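Side-chain contacts in DUF2019 domain-containing protein (Rhodopseudomonas palustris, PDB 2I9C), which is of unknown function but has an all-helical fold whose sequence family is grouped with the TPR-like helical repeat proteins: residues Q12-L17 against A48-A53; A77-L82 against G109-L114. All coordinates share one frame; numbering follows the deposited sequence.

Contact 1 (Q12-L17 against A48-A53); sequences QDLVAL and ADELKA
Between residues 12-17 and 48-53 the closest CA atoms are those of Leu-14 and Leu-51, 7.6 Å apart, and only side chains bridge the space between the two backbones. The two leucines run antiparallel alongside one another. CD2 of Leu-51 reaches the flank of Leu-14 and meets both its CB and its CD1, each at 4.1 Å. Leu-14 is the pivot, because the same CD1 also rests 3.8 Å from CG of Glu-50, a side chain that lies roughly perpendicular to it. Helices 11-30 and 34-53 form an antiparallel helical hairpin, and this contact joins the first turns of one to the last turns of the other, at the end away from their short connection. Apolar packing carries the interface, with no hydrogen bond passing between the segments. In Glu-50 the methylene touches the leucine while the acid looks elsewhere. With chi1 at 175° CG lies opposite the backbone N, and the chain then bends at chi2 (64°); its OE2 forms a salt bridge with Arg-54. Ile-47, one helical turn before Leu-51, touches Leu-14 as well, and Met-9 and Arg-54 extend its surroundings into the adjoining loops.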
loop_
_atom_site.group_PDB
_atom_site.type_symbol
_atom_site.label_atom_id
_atom_site.label_comp_id
_atom_site.label_asym_id
_atom_site.label_seq_id
_atom_site.Cartn_x
_atom_site.Cartn_y
_atom_site.Cartn_z
ATOM N N GLN A 12 -2.673 15.512 -1.732
ATOM C CA GLN A 12 -3.288 15.212 -0.436
ATOM C C GLN A 12 -4.576 14.435 -0.517
ATOM O O GLN A 12 -4.845 13.558 0.340
ATOM C CB GLN A 12 -3.563 16.471 0.407
ATOM C CG GLN A 12 -2.382 17.016 1.117
ATOM C CD GLN A 12 -1.712 16.023 2.086
ATOM O OE1 GLN A 12 -2.359 15.209 2.752
ATOM N NE2 GLN A 12 -0.388 16.102 2.154
ATOM N N ASP A 13 -5.407 14.798 -1.495
ATOM C CA ASP A 13 -6.678 14.084 -1.724
ATOM C C ASP A 13 -6.436 12.635 -2.143
ATOM O O ASP A 13 -7.179 11.747 -1.728
ATOM C CB ASP A 13 -7.548 14.774 -2.800
ATOM C CG ASP A 13 -8.324 15.993 -2.261
ATOM O OD1 ASP A 13 -8.401 16.174 -1.017
ATOM O OD2 ASP A 13 -8.864 16.786 -3.098
ATOM N N LEU A 14 -5.424 12.416 -2.981
ATOM C CA LEU A 14 -4.976 11.047 -3.349
ATOM C C LEU A 14 -4.553 10.200 -2.124
ATOM O O LEU A 14 -4.920 9.002 -2.012
ATOM C CB LEU A 14 -3.850 11.117 -4.401
ATOM C CG LEU A 14 -4.319 11.581 -5.806
ATOM C CD1 LEU A 14 -3.157 11.981 -6.628
ATOM C CD2 LEU A 14 -5.128 10.471 -6.532
ATOM N N VAL A 15 -3.763 10.788 -1.232
ATOM C CA VAL A 15 -3.389 10.081 0.011
ATOM C C VAL A 15 -4.618 9.707 0.853
ATOM O O VAL A 15 -4.726 8.578 1.349
ATOM C CB VAL A 15 -2.332 10.856 0.854
ATOM C CG1 VAL A 15 -2.002 10.098 2.145
ATOM C CG2 VAL A 15 -1.036 10.973 0.064
ATOM N N ALA A 16 -5.540 10.667 1.014
ATOM C CA ALA A 16 -6.733 10.437 1.821
ATOM C C ALA A 16 -7.542 9.343 1.120
ATOM O O ALA A 16 -8.090 8.476 1.776
ATOM C CB ALA A 16 -7.583 11.745 1.997
ATOM N N LEU A 17 -7.663 9.407 -0.216
ATOM C CA LEU A 17 -8.482 8.387 -0.902
ATOM C C LEU A 17 -7.792 7.006 -0.851
ATOM O O LEU A 17 -8.447 5.986 -0.689
ATOM C CB LEU A 17 -8.777 8.796 -2.353
ATOM C CG LEU A 17 -9.693 7.850 -3.134
ATOM C CD1 LEU A 17 -11.163 7.866 -2.520
ATOM C CD2 LEU A 17 -9.695 8.285 -4.647
ATOM N N ALA A 48 -1.724 4.958 -6.712
ATOM C CA ALA A 48 -0.275 4.858 -6.569
ATOM C C ALA A 48 0.427 5.208 -7.861
ATOM O O ALA A 48 1.444 5.900 -7.818
ATOM C CB ALA A 48 0.133 3.482 -6.118
ATOM N N ASP A 49 -0.119 4.764 -9.006
ATOM C CA ASP A 49 0.438 5.121 -10.340
ATOM C C ASP A 49 0.369 6.598 -10.633
ATOM O O ASP A 49 1.301 7.173 -11.198
ATOM C CB ASP A 49 -0.253 4.356 -11.474
ATOM C CG ASP A 49 0.250 2.918 -11.589
ATOM O OD1 ASP A 49 1.151 2.517 -10.797
ATOM O OD2 ASP A 49 -0.287 2.189 -12.433
ATOM N N GLU A 50 -0.740 7.225 -10.246
ATOM C CA GLU A 50 -0.861 8.671 -10.411
ATOM C C GLU A 50 0.185 9.415 -9.530
ATOM O O GLU A 50 0.822 10.358 -9.975
ATOM C CB GLU A 50 -2.296 9.147 -10.096
ATOM C CG GLU A 50 -2.473 10.679 -10.133
ATOM C CD GLU A 50 -2.253 11.299 -11.515
ATOM O OE1 GLU A 50 -2.358 10.612 -12.576
ATOM O OE2 GLU A 50 -1.957 12.497 -11.553
ATOM N N LEU A 51 0.335 8.989 -8.281
ATOM C CA LEU A 51 1.269 9.650 -7.374
ATOM C C LEU A 51 2.692 9.457 -7.924
ATOM O O LEU A 51 3.483 10.386 -7.944
ATOM C CB LEU A 51 1.166 9.047 -5.967
ATOM C CG LEU A 51 -0.034 9.471 -5.133
ATOM C CD1 LEU A 51 -0.207 8.518 -3.956
ATOM C CD2 LEU A 51 0.191 10.888 -4.624
ATOM N N LYS A 52 3.010 8.238 -8.345
ATOM C CA LYS A 52 4.309 7.960 -8.978
ATOM C C LYS A 52 4.564 8.888 -10.190
ATOM O O LYS A 52 5.646 9.432 -10.295
ATOM C CB LYS A 52 4.435 6.471 -9.373
ATOM C CG LYS A 52 5.725 6.165 -10.176
ATOM C CD LYS A 52 5.809 4.722 -10.683
ATOM C CE LYS A 52 4.679 4.400 -11.638
ATOM N NZ LYS A 52 5.038 3.341 -12.635
ATOM N N ALA A 53 3.561 9.120 -11.047
ATOM C CA ALA A 53 3.719 9.985 -12.241
ATOM C C ALA A 53 3.966 11.461 -11.985
ATOM O O ALA A 53 4.300 12.207 -12.915
ATOM C CB ALA A 53 2.539 9.819 -13.217
#

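Contact 2 (A77-L82 against G109-L114); sequences AAKLTL and GMCLDL
Leu-82 and Lys-79 both touch Cys-111, though only Leu-82 points toward it, and the CA atoms of Lys-79 and Cys-111, the nearest pair, are 7.8 Å apart. The setting is an all-helical fold in which helix 71-79 runs into a type I beta turn, Lys-79 to Leu-82, so that the end of a helix and its exit turn together meet the side of helix 104-117.

The segments bury 107 Å² between them, and the apolar part centres on one sulfur. CD1 of Leu-82 lies 3.7 Å from SG of Cys-111, which the torsion of -166° swings away from its own backbone N. This cysteine was modelled in two conformers, so the approach describes one of them and should be read with that reserve. In the same conformer, CG of Lys-79 passes SG of Cys-111 more loosely, at 4.3 Å. Pro-122, from the C-terminal tail, packs on Leu-82.

The charged interaction lies beyond the aliphatic part of Lys-79. Its chain bends at chi3 (75°), and NZ forms a salt bridge with OD1 of Asp-107, adding a polar tie to helix 104-117 one turn before Cys-111.

No hydrogen bond passes between the segments; within 77-82 the hydroxyl of Thr-81 turns back on the preceding helix, where OG1 donates to O of Ala-77 at 2.8 Å, tilted 25° from the carbonyl plane.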
loop_
_atom_site.group_PDB
_atom_site.type_symbol
_atom_site.label_atom_id
_atom_site.label_comp_id
_atom_site.label_asym_id
_atom_site.label_seq_id
_atom_site.Cartn_x
_atom_site.Cartn_y
_atom_site.Cartn_z
ATOM N N ALA A 77 0.697 0.635 2.065
ATOM C CA ALA A 77 1.546 1.831 2.034
ATOM C C ALA A 77 3.043 1.449 2.050
ATOM O O ALA A 77 3.834 2.027 1.300
ATOM C CB ALA A 77 1.210 2.810 3.225
ATOM N N ALA A 78 3.405 0.452 2.849
ATOM C CA ALA A 78 4.775 -0.015 2.900
ATOM C C ALA A 78 5.147 -0.734 1.614
ATOM O O ALA A 78 6.223 -0.507 1.047
ATOM C CB ALA A 78 4.995 -0.918 4.128
ATOM N N LYS A 79 4.251 -1.582 1.106
ATOM C CA LYS A 79 4.541 -2.237 -0.192
ATOM C C LYS A 79 4.757 -1.244 -1.331
ATOM O O LYS A 79 5.643 -1.418 -2.145
ATOM C CB LYS A 79 3.452 -3.247 -0.578
ATOM C CG LYS A 79 3.538 -4.525 0.231
ATOM C CD LYS A 79 2.320 -5.392 0.115
ATOM C CE LYS A 79 2.227 -6.135 -1.196
ATOM N NZ LYS A 79 0.857 -6.809 -1.239
ATOM N N LEU A 80 3.972 -0.190 -1.360
ATOM C CA LEU A 80 4.020 0.779 -2.472
ATOM C C LEU A 80 5.053 1.889 -2.272
ATOM O O LEU A 80 5.214 2.762 -3.141
ATOM C CB LEU A 80 2.612 1.406 -2.699
ATOM C CG LEU A 80 1.654 0.431 -3.419
ATOM C CD1 LEU A 80 0.197 0.914 -3.404
ATOM C CD2 LEU A 80 2.100 0.262 -4.850
ATOM N N THR A 81 5.746 1.884 -1.134
ATOM C CA THR A 81 6.848 2.825 -0.955
ATOM C C THR A 81 8.223 2.163 -0.952
ATOM O O THR A 81 9.230 2.843 -0.687
ATOM C CB THR A 81 6.673 3.718 0.299
ATOM O OG1 THR A 81 6.457 2.915 1.467
ATOM C CG2 THR A 81 5.493 4.629 0.137
ATOM N N LEU A 82 8.297 0.862 -1.221
ATOM C CA LEU A 82 9.619 0.197 -1.254
ATOM C C LEU A 82 10.571 0.850 -2.264
ATOM O O LEU A 82 11.760 0.890 -2.034
ATOM C CB LEU A 82 9.512 -1.302 -1.549
ATOM C CG LEU A 82 9.051 -2.180 -0.378
ATOM C CD1 LEU A 82 8.363 -3.459 -0.931
ATOM C CD2 LEU A 82 10.259 -2.544 0.469
ATOM N N GLY A 109 5.567 -10.893 5.137
ATOM C CA GLY A 109 6.599 -11.920 5.212
ATOM C C GLY A 109 7.023 -12.377 3.823
ATOM O O GLY A 109 8.236 -12.423 3.527
HETATM N N MSE A 110 6.043 -12.688 2.963
HETATM C CA MSE A 110 6.306 -13.068 1.570
HETATM C C MSE A 110 7.005 -11.939 0.768
HETATM O O MSE A 110 7.953 -12.205 0.002
HETATM C CB MSE A 110 5.020 -13.554 0.885
HETATM C CG MSE A 110 5.184 -14.073 -0.569
HETATM SE SE MSE A 110 5.690 -16.007 -0.812
HETATM C CE MSE A 110 7.623 -15.839 -0.762
ATOM N N CYS A 111 6.558 -10.690 0.965
ATOM C CA CYS A 111 7.200 -9.527 0.359
ATOM C C CYS A 111 8.683 -9.456 0.715
ATOM O O CYS A 111 9.522 -9.253 -0.157
ATOM C CB CYS A 111 6.531 -8.223 0.788
ATOM S SG CYS A 111 7.048 -6.875 -0.238
ATOM N N LEU A 112 8.979 -9.614 1.998
ATOM C CA LEU A 112 10.339 -9.576 2.478
ATOM C C LEU A 112 11.179 -10.780 1.947
ATOM O O LEU A 112 12.348 -10.613 1.579
ATOM C CB LEU A 112 10.334 -9.499 4.004
ATOM C CG LEU A 112 9.890 -8.189 4.630
ATOM C CD1 LEU A 112 9.812 -8.384 6.163
ATOM C CD2 LEU A 112 10.790 -7.000 4.233
ATOM N N ASP A 113 10.578 -11.957 1.862
ATOM C CA ASP A 113 11.246 -13.134 1.229
ATOM C C ASP A 113 11.637 -12.831 -0.227
ATOM O O ASP A 113 12.771 -13.050 -0.628
ATOM C CB ASP A 113 10.353 -14.392 1.309
ATOM C CG ASP A 113 10.178 -14.897 2.748
ATOM O OD1 ASP A 113 10.993 -14.502 3.616
ATOM O OD2 ASP A 113 9.221 -15.664 3.030
ATOM N N LEU A 114 10.706 -12.264 -0.991
ATOM C CA LEU A 114 10.957 -11.913 -2.377
ATOM C C LEU A 114 12.057 -10.854 -2.465
ATOM O O LEU A 114 12.917 -10.929 -3.317
ATOM C CB LEU A 114 9.661 -11.409 -3.038
ATOM C CG LEU A 114 8.549 -12.449 -3.267
ATOM C CD1 LEU A 114 7.185 -11.780 -3.512
ATOM C CD2 LEU A 114 8.988 -13.274 -4.449
#

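Overall arrangement
From the N terminus, the chain runs up helix 11-30, turns, and returns along helix 34-53, where contact 1 closes a loop of 30 residues, 27 of them helical. It then passes through the loop following that helix into helix 71-79. Contact 2 closes a second loop, of 26 residues containing helix 86-99, when helix 104-117 comes back to residues 77-82. The contacts are therefore in series, neither nested nor crossed. The centres of contact 1 and contact 2 are about 19 Å apart, on opposite sides of the chain's centre. They nevertheless touch: CB of Ala-48 packs 3.7 Å from CD1 of Leu-80, joining helix 34-53 of the N-terminal hairpin to the turn that follows helix 71-79.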